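Tyrocidine synthetase 3 (Brevibacillus brevis, PDB 2JGP) forms peptide bonds in tyrocidine biosynthesis as part of a nonribosomal peptide synthetase, here as a bidomain of peptidyl carrier and condensation domains. Local coordinates at residues E3-A6 / P7-V10; V57-P60 / L61-F65; K312-T315 / E316-Q320; T327-Y330 / M331-A335. All coordinates share one frame; numbering follows the deposited sequence.

Interaction 1. Residues E3-A6 / P7-V10; sequences EYVA and PRSV
Arg8 folds back along the chain to lie against Val5, three residues earlier, in the extended N-terminal lead-in to helix 10-23, the first helix of the carrier domain's helical bundle. From CB the arginine runs first to CG, which sits 3.3 Å from Ala6 O; CG is turned anti to its own carbonyl carbon, beside the backbone N (chi1 -56°), and this directs the chain toward the preceding residues. CD then comes within 4.0 Å of Val5 CG1, and a bend about the CG-CD bond (chi3 -68°) brings the flat end under that methyl. Val5 CG1 stands over one face of the guanidinium, 3.9 Å above its plane and offset toward the rim, with NE 4.1 Å from the same CG1. The polar end finds its partners beyond this pair: NH2 makes a salt bridge to Glu12 on helix 10-23 and a hydrogen bond to Gln71, so the group is held from its polar end while Val5 meets its flat side.

Ser9, at the N-cap, accepts from Glu12 N through OG and opens the helix. Val5 is tied by its backbone to Ala30, which pins the lead-in along a loop of the same domain.

The Tyr4 side chain crosses the Pro7 ring at about a right angle. Its hydroxyl is also hydrogen-bonded to Lys395 of helix 387-403, a link from this lead-in to the condensation domain. Ala6 CB lies 3.6 Å from Pro7 CD, and Tyr4 OH reaches the same CD carbon at 3.6 Å.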
ATOM      1  N   GLU A   3      27.469  12.094   4.256  1.00 67.29           N
ATOM      2  CA  GLU A   3      26.189  12.755   4.043  1.00 66.29           C
ATOM      3  C   GLU A   3      25.041  11.795   4.379  1.00 65.28           C
ATOM      4  O   GLU A   3      25.079  10.616   4.014  1.00 65.11           O
ATOM      5  CB  GLU A   3      26.087  13.201   2.590  1.00 66.18           C
ATOM      6  CG  GLU A   3      24.746  13.755   2.178  1.00 66.27           C
ATOM      7  CD  GLU A   3      24.724  14.118   0.715  1.00 65.84           C
ATOM      8  OE1 GLU A   3      24.949  13.221  -0.123  1.00 66.45           O
ATOM      9  OE2 GLU A   3      24.485  15.292   0.395  1.00 65.21           O
ATOM     10  N   TYR A   4      24.025  12.297   5.075  1.00 64.20           N
ATOM     11  CA  TYR A   4      22.912  11.445   5.472  1.00 63.18           C
ATOM     12  C   TYR A   4      21.959  11.239   4.308  1.00 62.74           C
ATOM     13  O   TYR A   4      21.467  12.200   3.718  1.00 62.01           O
ATOM     14  CB  TYR A   4      22.131  12.018   6.649  1.00 62.87           C
ATOM     15  CG  TYR A   4      20.978  11.125   7.060  1.00 61.90           C
ATOM     16  CD1 TYR A   4      21.212   9.856   7.583  1.00 61.73           C
ATOM     17  CD2 TYR A   4      19.658  11.539   6.916  1.00 61.61           C
ATOM     18  CE1 TYR A   4      20.169   9.022   7.961  1.00 61.51           C
ATOM     19  CE2 TYR A   4      18.605  10.707   7.282  1.00 62.01           C
ATOM     20  CZ  TYR A   4      18.868   9.453   7.810  1.00 61.08           C
ATOM     21  OH  TYR A   4      17.832   8.631   8.179  1.00 60.59           O
ATOM     22  N   VAL A   5      21.717   9.970   3.999  1.00 62.15           N
ATOM     23  CA  VAL A   5      20.675   9.557   3.079  1.00 62.24           C
ATOM     24  C   VAL A   5      19.767   8.592   3.833  1.00 62.31           C
ATOM     25  O   VAL A   5      20.217   7.543   4.305  1.00 62.39           O
ATOM     26  CB  VAL A   5      21.279   8.896   1.832  1.00 62.58           C
ATOM     27  CG1 VAL A   5      20.191   8.265   0.979  1.00 63.12           C
ATOM     28  CG2 VAL A   5      22.090   9.928   1.027  1.00 61.92           C
ATOM     29  N   ALA A   6      18.495   8.949   3.977  1.00 62.11           N
ATOM     30  CA  ALA A   6      17.570   8.129   4.760  1.00 62.28           C
ATOM     31  C   ALA A   6      17.367   6.778   4.071  1.00 62.38           C
ATOM     32  O   ALA A   6      17.396   6.713   2.844  1.00 62.28           O
ATOM     33  CB  ALA A   6      16.242   8.840   4.932  1.00 61.98           C
ATOM     34  N   PRO A   7      17.163   5.696   4.852  1.00 62.56           N
ATOM     35  CA  PRO A   7      16.918   4.372   4.260  1.00 62.43           C
ATOM     36  C   PRO A   7      15.836   4.408   3.177  1.00 62.31           C
ATOM     37  O   PRO A   7      14.806   5.063   3.356  1.00 63.07           O
ATOM     38  CB  PRO A   7      16.468   3.541   5.464  1.00 62.62           C
ATOM     39  CG  PRO A   7      17.187   4.168   6.621  1.00 63.02           C
ATOM     40  CD  PRO A   7      17.145   5.642   6.325  1.00 62.51           C
ATOM     41  N   ARG A   8      16.084   3.742   2.052  1.00 62.25           N
ATOM     42  CA  ARG A   8      15.200   3.813   0.878  1.00 61.69           C
ATOM     43  C   ARG A   8      14.544   2.474   0.550  1.00 61.99           C
ATOM     44  O   ARG A   8      13.756   2.369  -0.397  1.00 61.58           O
ATOM     45  CB  ARG A   8      15.996   4.271  -0.339  1.00 61.63           C
ATOM     46  CG  ARG A   8      16.710   5.592  -0.149  1.00 61.14           C
ATOM     47  CD  ARG A   8      17.830   5.749  -1.131  1.00 61.03           C
ATOM     48  NE  ARG A   8      18.919   4.810  -0.884  1.00 60.95           N
ATOM     49  CZ  ARG A   8      20.090   4.847  -1.512  1.00 59.80           C
ATOM     50  NH1 ARG A   8      20.333   5.774  -2.434  1.00 57.78           N
ATOM     51  NH2 ARG A   8      21.022   3.950  -1.227  1.00 59.03           N
ATOM     52  N   SER A   9      14.890   1.447   1.316  1.00 61.92           N
ATOM     53  CA  SER A   9      14.379   0.109   1.087  1.00 61.93           C
ATOM     54  C   SER A   9      14.259  -0.593   2.413  1.00 62.00           C
ATOM     55  O   SER A   9      14.820  -0.141   3.409  1.00 61.65           O
ATOM     56  CB  SER A   9      15.323  -0.685   0.192  1.00 61.96           C
ATOM     57  OG  SER A   9      16.537  -0.966   0.865  1.00 61.86           O
ATOM     58  N   VAL A  10      13.567  -1.728   2.412  1.00 62.21           N
ATOM     59  CA  VAL A  10      13.397  -2.504   3.639  1.00 62.37           C
ATOM     60  C   VAL A  10      14.742  -2.958   4.224  1.00 62.09           C
ATOM     61  O   VAL A  10      14.939  -2.863   5.427  1.00 61.98           O
ATOM     62  CB  VAL A  10      12.417  -3.708   3.425  1.00 62.76           C
ATOM     63  CG1 VAL A  10      12.981  -4.701   2.403  1.00 63.73           C
ATOM     64  CG2 VAL A  10      12.120  -4.400   4.736  1.00 64.14           C
TER

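Interaction 2. Residues V57-P60 / L61-F65; sequences VDIP and LRILF
Pro60 O receives two backbone N-H groups from the first turn of helix 61-66, and both bonds are weak. Ile63 N is 3.0 Å from Pro60 O but bent, with an N-H...O angle of 133°, whereas Leu64 N approaches that oxygen more directly at 157° and lies farther off, at 3.4 Å. Pro60 is the N-cap residue, and its carbonyl is the acceptor for these first N-H groups of the helix.

Around this polar start the proline ring packs beside Ile63, the two side chains pointing the same way. Ile63 CG1 is 3.8 Å from Pro60 CD; with CG1 turned beside its backbone N (chi1 -65°), the branch lies along the ring. Arg62 bends over another part of the proline, its CG 3.6 Å from Pro60 CB, so the aliphatic stem makes this contact. Farther in, Ile59 CG2 approaches Ile63 CB at 4.3 Å.

Ile59 and Leu64 pack on both helix 41-55 and helix 70-79, placing this short helix within the carrier-domain bundle. The chemistry is that of a helix start whose carbonyl bonds are weak and whose side-chain contacts are wholly apolar, which is consistent with packing of Pro60, Ile63 and the Arg62 stem helping to set the direction in which the helix leaves the loop.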
ATOM      1  N   VAL A  57      19.087 -13.876   8.449  1.00 65.35           N
ATOM      2  CA  VAL A  57      19.877 -13.641   7.254  1.00 66.01           C
ATOM      3  C   VAL A  57      21.333 -13.756   7.664  1.00 66.55           C
ATOM      4  O   VAL A  57      21.774 -13.087   8.595  1.00 66.92           O
ATOM      5  CB  VAL A  57      19.585 -12.270   6.631  1.00 66.21           C
ATOM      6  CG1 VAL A  57      20.520 -12.004   5.457  1.00 66.82           C
ATOM      7  CG2 VAL A  57      18.124 -12.206   6.176  1.00 66.24           C
ATOM      8  N   ASP A  58      22.062 -14.626   6.978  1.00 66.93           N
ATOM      9  CA  ASP A  58      23.443 -14.927   7.321  1.00 67.32           C
ATOM     10  C   ASP A  58      24.368 -14.177   6.372  1.00 67.18           C
ATOM     11  O   ASP A  58      24.495 -14.537   5.202  1.00 67.80           O
ATOM     12  CB  ASP A  58      23.672 -16.434   7.247  1.00 67.64           C
ATOM     13  CG  ASP A  58      22.795 -17.208   8.228  1.00 68.69           C
ATOM     14  OD1 ASP A  58      22.670 -16.772   9.394  1.00 70.77           O
ATOM     15  OD2 ASP A  58      22.228 -18.250   7.834  1.00 70.00           O
ATOM     16  N   ILE A  59      24.981 -13.114   6.879  1.00 66.70           N
ATOM     17  CA  ILE A  59      25.875 -12.275   6.099  1.00 66.51           C
ATOM     18  C   ILE A  59      27.304 -12.700   6.423  1.00 66.19           C
ATOM     19  O   ILE A  59      27.723 -12.585   7.575  1.00 65.93           O
ATOM     20  CB  ILE A  59      25.712 -10.787   6.467  1.00 66.54           C
ATOM     21  CG1 ILE A  59      24.281 -10.308   6.202  1.00 67.05           C
ATOM     22  CG2 ILE A  59      26.697  -9.928   5.685  1.00 66.90           C
ATOM     23  CD1 ILE A  59      23.992  -8.937   6.810  1.00 67.45           C
ATOM     24  N   PRO A  60      28.053 -13.205   5.422  1.00 65.84           N
ATOM     25  CA  PRO A  60      29.434 -13.579   5.710  1.00 65.71           C
ATOM     26  C   PRO A  60      30.229 -12.358   6.147  1.00 65.54           C
ATOM     27  O   PRO A  60      29.981 -11.263   5.650  1.00 65.02           O
ATOM     28  CB  PRO A  60      29.950 -14.104   4.363  1.00 65.81           C
ATOM     29  CG  PRO A  60      28.733 -14.418   3.566  1.00 65.62           C
ATOM     30  CD  PRO A  60      27.703 -13.442   4.011  1.00 65.91           C
ATOM     31  N   LEU A  61      31.170 -12.538   7.071  1.00 65.51           N
ATOM     32  CA  LEU A  61      31.978 -11.416   7.540  1.00 65.62           C
ATOM     33  C   LEU A  61      32.733 -10.782   6.377  1.00 65.63           C
ATOM     34  O   LEU A  61      32.839  -9.563   6.295  1.00 65.73           O
ATOM     35  CB  LEU A  61      32.945 -11.859   8.638  1.00 65.65           C
ATOM     36  CG  LEU A  61      33.744 -10.757   9.337  1.00 65.91           C
ATOM     37  CD1 LEU A  61      32.810  -9.724   9.969  1.00 66.10           C
ATOM     38  CD2 LEU A  61      34.677 -11.362  10.380  1.00 65.13           C
ATOM     39  N   ARG A  62      33.243 -11.619   5.479  1.00 65.73           N
ATOM     40  CA  ARG A  62      33.924 -11.157   4.262  1.00 66.01           C
ATOM     41  C   ARG A  62      33.121 -10.152   3.443  1.00 65.60           C
ATOM     42  O   ARG A  62      33.691  -9.233   2.858  1.00 65.10           O
ATOM     43  CB  ARG A  62      34.326 -12.330   3.353  1.00 66.27           C
ATOM     44  CG  ARG A  62      33.341 -13.488   3.281  1.00 68.36           C
ATOM     45  CD  ARG A  62      33.598 -14.546   4.377  1.00 70.46           C
ATOM     46  NE  ARG A  62      33.838 -15.878   3.818  1.00 72.50           N
ATOM     47  CZ  ARG A  62      34.503 -16.857   4.437  1.00 73.49           C
ATOM     48  NH1 ARG A  62      35.007 -16.690   5.660  1.00 73.79           N
ATOM     49  NH2 ARG A  62      34.666 -18.024   3.824  1.00 74.05           N
ATOM     50  N   ILE A  63      31.804 -10.338   3.391  1.00 65.36           N
ATOM     51  CA  ILE A  63      30.930  -9.445   2.639  1.00 65.28           C
ATOM     52  C   ILE A  63      30.765  -8.082   3.320  1.00 65.36           C
ATOM     53  O   ILE A  63      30.719  -7.051   2.643  1.00 65.40           O
ATOM     54  CB  ILE A  63      29.547 -10.093   2.407  1.00 65.31           C
ATOM     55  CG1 ILE A  63      29.687 -11.331   1.512  1.00 65.24           C
ATOM     56  CG2 ILE A  63      28.589  -9.101   1.788  1.00 65.19           C
ATOM     57  CD1 ILE A  63      30.220 -11.036   0.119  1.00 65.58           C
ATOM     58  N   LEU A  64      30.679  -8.064   4.648  1.00 65.40           N
ATOM     59  CA  LEU A  64      30.627  -6.797   5.384  1.00 65.60           C
ATOM     60  C   LEU A  64      31.898  -5.980   5.139  1.00 65.57           C
ATOM     61  O   LEU A  64      31.843  -4.762   4.972  1.00 65.35           O
ATOM     62  CB  LEU A  64      30.423  -7.036   6.881  1.00 65.60           C
ATOM     63  CG  LEU A  64      30.343  -5.805   7.789  1.00 66.89           C
ATOM     64  CD1 LEU A  64      29.437  -4.713   7.225  1.00 68.19           C
ATOM     65  CD2 LEU A  64      29.871  -6.209   9.187  1.00 69.59           C
ATOM     66  N   PHE A  65      33.044  -6.651   5.119  1.00 65.71           N
ATOM     67  CA  PHE A  65      34.294  -5.981   4.769  1.00 65.59           C
ATOM     68  C   PHE A  65      34.270  -5.479   3.327  1.00 65.45           C
ATOM     69  O   PHE A  65      34.665  -4.347   3.046  1.00 65.06           O
ATOM     70  CB  PHE A  65      35.488  -6.916   4.982  1.00 65.91           C
ATOM     71  CG  PHE A  65      35.991  -6.942   6.397  1.00 66.38           C
ATOM     72  CD1 PHE A  65      36.025  -8.125   7.120  1.00 68.28           C
ATOM     73  CD2 PHE A  65      36.447  -5.783   7.001  1.00 66.84           C
ATOM     74  CE1 PHE A  65      36.515  -8.148   8.431  1.00 67.84           C
ATOM     75  CE2 PHE A  65      36.931  -5.797   8.306  1.00 67.56           C
ATOM     76  CZ  PHE A  65      36.961  -6.980   9.022  1.00 67.83           C
TER

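Interaction 3. Residues K312-T315 / E316-Q320; sequences KALT and EGLHQ
Leu314 and Leu318, one turn apart on helix 312-325 of the condensation domain, form the close-packed side of an alpha-helical i to i+4 contact. Leu318 CD1 lies 4.1 Å from Leu314 CG, and the two side chains meet at a slant. Leu314 CG is anti to its backbone N (chi1 -177°), whereas Leu318 CG stands beside its own N (chi1 -68°); these different turns bring the two branches into contact. Leu318 CG also packs against the backbone, 3.3 Å from Leu314 O. Both leucines face helix 489-508, and Leu318 additionally reaches helix 329-345.

The opposite character belongs to Lys312, Ala313 and Glu316, which are exposed. Across this part the backbone does the joining: Glu316 N donates to Lys312 O at 3.0 Å and Gly317 N to Ala313 O. The lysine chain leads away from the following turn, and the glutamate chain runs out extended beyond CG. No salt bridge joins their charged ends.

Thr315 and His319 form another one-turn pair, their side chains side by side and pointing the same way. Thr315 is buried, its OG1 hydrogen-bonded to Gly311 O and Met476 N, while the imidazole is held at NE2 by Glu471. These polar links tie the helix to strand 476-483 and strand 465-471. Besides the backbone bond from His319 N to Thr315 O at 3.1 Å, ring carbon His319 CD2 lies 3.2 Å from Thr315 O and 3.9 Å from the methyl Thr315 CG2.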
ATOM      1  N   LYS A 312       1.277  26.190  -3.581  1.00 58.59           N
ATOM      2  CA  LYS A 312       2.675  25.936  -3.950  1.00 58.42           C
ATOM      3  C   LYS A 312       3.657  26.224  -2.819  1.00 57.95           C
ATOM      4  O   LYS A 312       4.577  25.440  -2.575  1.00 57.92           O
ATOM      5  CB  LYS A 312       3.066  26.783  -5.162  1.00 58.69           C
ATOM      6  CG  LYS A 312       2.420  26.334  -6.441  1.00 59.57           C
ATOM      7  CD  LYS A 312       2.849  27.181  -7.618  1.00 60.66           C
ATOM      8  CE  LYS A 312       2.065  26.798  -8.865  1.00 61.41           C
ATOM      9  NZ  LYS A 312       2.389  27.679 -10.019  1.00 62.00           N
ATOM     10  N   ALA A 313       3.469  27.355  -2.144  1.00 57.48           N
ATOM     11  CA  ALA A 313       4.413  27.813  -1.123  1.00 57.13           C
ATOM     12  C   ALA A 313       4.512  26.825   0.034  1.00 56.89           C
ATOM     13  O   ALA A 313       5.611  26.467   0.457  1.00 56.55           O
ATOM     14  CB  ALA A 313       4.004  29.186  -0.609  1.00 57.06           C
ATOM     15  N   LEU A 314       3.363  26.389   0.544  1.00 56.53           N
ATOM     16  CA  LEU A 314       3.333  25.430   1.653  1.00 56.56           C
ATOM     17  C   LEU A 314       3.882  24.061   1.256  1.00 56.78           C
ATOM     18  O   LEU A 314       4.607  23.419   2.034  1.00 56.64           O
ATOM     19  CB  LEU A 314       1.907  25.274   2.183  1.00 56.33           C
ATOM     20  CG  LEU A 314       1.722  24.354   3.391  1.00 56.13           C
ATOM     21  CD1 LEU A 314       2.677  24.699   4.529  1.00 55.91           C
ATOM     22  CD2 LEU A 314       0.269  24.437   3.852  1.00 55.56           C
ATOM     23  N   THR A 315       3.528  23.612   0.055  1.00 56.85           N
ATOM     24  CA  THR A 315       4.042  22.347  -0.474  1.00 57.22           C
ATOM     25  C   THR A 315       5.567  22.345  -0.485  1.00 57.50           C
ATOM     26  O   THR A 315       6.192  21.372  -0.075  1.00 57.72           O
ATOM     27  CB  THR A 315       3.514  22.071  -1.901  1.00 57.24           C
ATOM     28  OG1 THR A 315       2.087  21.979  -1.864  1.00 56.81           O
ATOM     29  CG2 THR A 315       4.086  20.764  -2.458  1.00 57.51           C
ATOM     30  N   GLU A 316       6.155  23.446  -0.938  1.00 57.92           N
ATOM     31  CA  GLU A 316       7.609  23.582  -0.983  1.00 58.27           C
ATOM     32  C   GLU A 316       8.212  23.603   0.425  1.00 57.94           C
ATOM     33  O   GLU A 316       9.246  22.989   0.669  1.00 58.15           O
ATOM     34  CB  GLU A 316       7.995  24.851  -1.737  1.00 58.72           C
ATOM     35  CG  GLU A 316       9.463  24.927  -2.076  1.00 60.61           C
ATOM     36  CD  GLU A 316       9.829  26.208  -2.789  1.00 63.19           C
ATOM     37  OE1 GLU A 316      10.439  26.121  -3.877  1.00 65.92           O
ATOM     38  OE2 GLU A 316       9.510  27.301  -2.265  1.00 65.22           O
ATOM     39  N   GLY A 317       7.563  24.310   1.346  1.00 57.60           N
ATOM     40  CA  GLY A 317       8.022  24.367   2.729  1.00 57.32           C
ATOM     41  C   GLY A 317       8.017  23.008   3.403  1.00 57.02           C
ATOM     42  O   GLY A 317       8.933  22.679   4.153  1.00 56.30           O
ATOM     43  N   LEU A 318       6.977  22.215   3.135  1.00 56.86           N
ATOM     44  CA  LEU A 318       6.883  20.866   3.685  1.00 56.81           C
ATOM     45  C   LEU A 318       8.007  19.979   3.153  1.00 57.26           C
ATOM     46  O   LEU A 318       8.630  19.235   3.917  1.00 57.12           O
ATOM     47  CB  LEU A 318       5.505  20.257   3.377  1.00 56.94           C
ATOM     48  CG  LEU A 318       4.346  20.929   4.122  1.00 56.51           C
ATOM     49  CD1 LEU A 318       2.991  20.498   3.554  1.00 56.55           C
ATOM     50  CD2 LEU A 318       4.421  20.624   5.608  1.00 57.87           C
ATOM     51  N   HIS A 319       8.282  20.077   1.853  1.00 57.46           N
ATOM     52  CA  HIS A 319       9.426  19.374   1.254  1.00 58.03           C
ATOM     53  C   HIS A 319      10.738  19.755   1.935  1.00 58.13           C
ATOM     54  O   HIS A 319      11.539  18.886   2.270  1.00 58.35           O
ATOM     55  CB  HIS A 319       9.526  19.651  -0.252  1.00 57.95           C
ATOM     56  CG  HIS A 319       8.657  18.764  -1.089  1.00 59.10           C
ATOM     57  ND1 HIS A 319       8.936  17.428  -1.292  1.00 59.76           N
ATOM     58  CD2 HIS A 319       7.512  19.017  -1.767  1.00 60.21           C
ATOM     59  CE1 HIS A 319       8.003  16.900  -2.065  1.00 60.58           C
ATOM     60  NE2 HIS A 319       7.126  17.841  -2.362  1.00 60.52           N
ATOM     61  N   GLN A 320      10.950  21.052   2.149  1.00 58.59           N
ATOM     62  CA  GLN A 320      12.181  21.522   2.784  1.00 58.86           C
ATOM     63  C   GLN A 320      12.252  21.097   4.256  1.00 58.70           C
ATOM     64  O   GLN A 320      13.335  20.799   4.760  1.00 58.47           O
ATOM     65  CB  GLN A 320      12.316  23.040   2.650  1.00 59.43           C
ATOM     66  CG  GLN A 320      12.490  23.524   1.211  1.00 60.83           C
ATOM     67  CD  GLN A 320      13.909  23.346   0.667  1.00 63.50           C
ATOM     68  OE1 GLN A 320      14.733  22.624   1.237  1.00 65.73           O
ATOM     69  NE2 GLN A 320      14.197  24.020  -0.444  1.00 65.17           N
TER

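Interaction 4. Residues T327-Y330 / M331-A335; sequences TTLY and MVLLA
Met331 lays its side chain obliquely across Thr327 and Thr328, with SD 3.9 Å from Thr327 CB and CG 3.2 Å from Thr328 OG1. That threonine oxygen also caps the start of helix 329-345, taking the Met331 N-H at 3.1 Å and 153°. With OG1 between the backbone N and the carbonyl carbon (chi1 61°), the oxygen is turned toward that N-H. Thr328 O receives Val332 N in its carbonyl plane, and Leu329 O is met by Leu333 N in an almost straight bond (N-H...O 175°). Thr327 OG1, hydrogen-bonded to Thr325, touches Val332 CG2 at 3.4 Å.

One turn on, Leu329 CD1 packs 3.8 Å from Leu333 CG. Tyr330 and Leu334 run side by side, and ring atom CE2 comes to 4.1 Å from Leu334 CD2.

These side chains place the helix start among several elements of the condensation domain. Leu329 and Val332 turn to helix 312-325, while Met331 and Ala335 meet helix 387-403. Tyr330 makes an edge-to-face ring contact with Phe432 of strand 430-435 and, like Leu334, touches strand 350-356.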
ATOM      1  N   THR A 327      13.723  13.324   7.128  1.00 60.17           N
ATOM      2  CA  THR A 327      12.520  12.522   6.966  1.00 60.08           C
ATOM      3  C   THR A 327      12.029  12.612   5.528  1.00 60.46           C
ATOM      4  O   THR A 327      12.610  13.324   4.703  1.00 60.79           O
ATOM      5  CB  THR A 327      11.394  12.982   7.924  1.00 59.92           C
ATOM      6  OG1 THR A 327      11.056  14.351   7.667  1.00 59.09           O
ATOM      7  CG2 THR A 327      11.823  12.827   9.372  1.00 59.35           C
ATOM      8  N   THR A 328      10.975  11.861   5.231  1.00 60.67           N
ATOM      9  CA  THR A 328      10.309  11.929   3.947  1.00 60.54           C
ATOM     10  C   THR A 328       9.108  12.854   4.089  1.00 60.51           C
ATOM     11  O   THR A 328       8.618  13.076   5.196  1.00 60.51           O
ATOM     12  CB  THR A 328       9.839  10.530   3.487  1.00 60.75           C
ATOM     13  OG1 THR A 328       8.906   9.993   4.432  1.00 60.17           O
ATOM     14  CG2 THR A 328      11.038   9.570   3.349  1.00 60.79           C
ATOM     15  N   LEU A 329       8.638  13.401   2.974  1.00 60.20           N
ATOM     16  CA  LEU A 329       7.414  14.195   2.983  1.00 60.20           C
ATOM     17  C   LEU A 329       6.267  13.365   3.548  1.00 59.77           C
ATOM     18  O   LEU A 329       5.468  13.854   4.339  1.00 59.11           O
ATOM     19  CB  LEU A 329       7.075  14.694   1.577  1.00 60.32           C
ATOM     20  CG  LEU A 329       5.778  15.493   1.444  1.00 60.93           C
ATOM     21  CD1 LEU A 329       5.735  16.669   2.423  1.00 60.89           C
ATOM     22  CD2 LEU A 329       5.609  15.968   0.014  1.00 61.77           C
ATOM     23  N   TYR A 330       6.216  12.092   3.164  1.00 59.65           N
ATOM     24  CA  TYR A 330       5.256  11.152   3.733  1.00 59.32           C
ATOM     25  C   TYR A 330       5.231  11.216   5.261  1.00 58.73           C
ATOM     26  O   TYR A 330       4.163  11.325   5.867  1.00 58.26           O
ATOM     27  CB  TYR A 330       5.603   9.724   3.289  1.00 60.20           C
ATOM     28  CG  TYR A 330       4.652   8.674   3.791  1.00 61.39           C
ATOM     29  CD1 TYR A 330       3.624   8.204   2.984  1.00 63.52           C
ATOM     30  CD2 TYR A 330       4.781   8.141   5.072  1.00 62.63           C
ATOM     31  CE1 TYR A 330       2.745   7.238   3.435  1.00 64.49           C
ATOM     32  CE2 TYR A 330       3.911   7.179   5.534  1.00 64.20           C
ATOM     33  CZ  TYR A 330       2.893   6.734   4.710  1.00 64.59           C
ATOM     34  OH  TYR A 330       2.027   5.775   5.155  1.00 65.63           O
ATOM     35  N   MET A 331       6.408  11.141   5.877  1.00 57.69           N
ATOM     36  CA  MET A 331       6.511  11.149   7.342  1.00 57.41           C
ATOM     37  C   MET A 331       6.050  12.467   7.965  1.00 56.65           C
ATOM     38  O   MET A 331       5.395  12.470   9.004  1.00 56.61           O
ATOM     39  CB  MET A 331       7.943  10.860   7.787  1.00 57.23           C
ATOM     40  CG  MET A 331       8.409   9.424   7.565  1.00 58.15           C
ATOM     41  SD  MET A 331      10.192   9.321   7.831  1.00 59.18           S
ATOM     42  CE  MET A 331      10.533   7.647   7.269  1.00 57.88           C
ATOM     43  N   VAL A 332       6.417  13.579   7.339  1.00 56.28           N
ATOM     44  CA  VAL A 332       6.044  14.907   7.826  1.00 55.53           C
ATOM     45  C   VAL A 332       4.520  15.034   7.843  1.00 55.52           C
ATOM     46  O   VAL A 332       3.926  15.425   8.848  1.00 54.85           O
ATOM     47  CB  VAL A 332       6.655  16.013   6.936  1.00 55.75           C
ATOM     48  CG1 VAL A 332       6.062  17.388   7.282  1.00 55.50           C
ATOM     49  CG2 VAL A 332       8.189  16.024   7.065  1.00 54.82           C
ATOM     50  N   LEU A 333       3.897  14.668   6.729  1.00 55.37           N
ATOM     51  CA  LEU A 333       2.437  14.714   6.601  1.00 55.21           C
ATOM     52  C   LEU A 333       1.729  13.758   7.570  1.00 55.22           C
ATOM     53  O   LEU A 333       0.705  14.114   8.166  1.00 55.10           O
ATOM     54  CB  LEU A 333       2.025  14.403   5.168  1.00 55.06           C
ATOM     55  CG  LEU A 333       2.532  15.349   4.088  1.00 54.99           C
ATOM     56  CD1 LEU A 333       2.158  14.815   2.717  1.00 54.55           C
ATOM     57  CD2 LEU A 333       1.996  16.754   4.295  1.00 55.75           C
ATOM     58  N   LEU A 334       2.261  12.548   7.726  1.00 55.52           N
ATOM     59  CA  LEU A 334       1.704  11.606   8.695  1.00 55.74           C
ATOM     60  C   LEU A 334       1.802  12.177  10.102  1.00 55.69           C
ATOM     61  O   LEU A 334       0.871  12.053  10.902  1.00 55.73           O
ATOM     62  CB  LEU A 334       2.422  10.251   8.629  1.00 56.12           C
ATOM     63  CG  LEU A 334       1.980   9.191   9.649  1.00 56.47           C
ATOM     64  CD1 LEU A 334       0.470   8.905   9.544  1.00 57.15           C
ATOM     65  CD2 LEU A 334       2.803   7.923   9.462  1.00 57.06           C
ATOM     66  N   ALA A 335       2.944  12.792  10.403  1.00 55.88           N
ATOM     67  CA  ALA A 335       3.149  13.446  11.683  1.00 55.91           C
ATOM     68  C   ALA A 335       2.120  14.559  11.888  1.00 55.96           C
ATOM     69  O   ALA A 335       1.484  14.631  12.935  1.00 56.60           O
ATOM     70  CB  ALA A 335       4.575  14.002  11.769  1.00 55.59           C
TER

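Overall arrangement
From the N terminus the four contacts come in series, none nested or crossed, and each is local. Interaction 1 leads into the first carrier-domain helix; interaction 2 closes the turn from the loop after helix 41-55 into helix 61-66. Their centres are about 20 Å apart. Interactions 3 and 4 lie on consecutive condensation-domain helices and touch directly: His319 CE1 meets Leu329 CD2 at 3.3 Å, and Leu318 packs on Leu329, Val332 and Leu333. Interaction 1 comes within about 5 Å of interaction 4 by nearest atoms without touching it. Both reach Lys395 of helix 387-403, which relates the carrier-domain lead-in to helix 329-345 of the condensation domain.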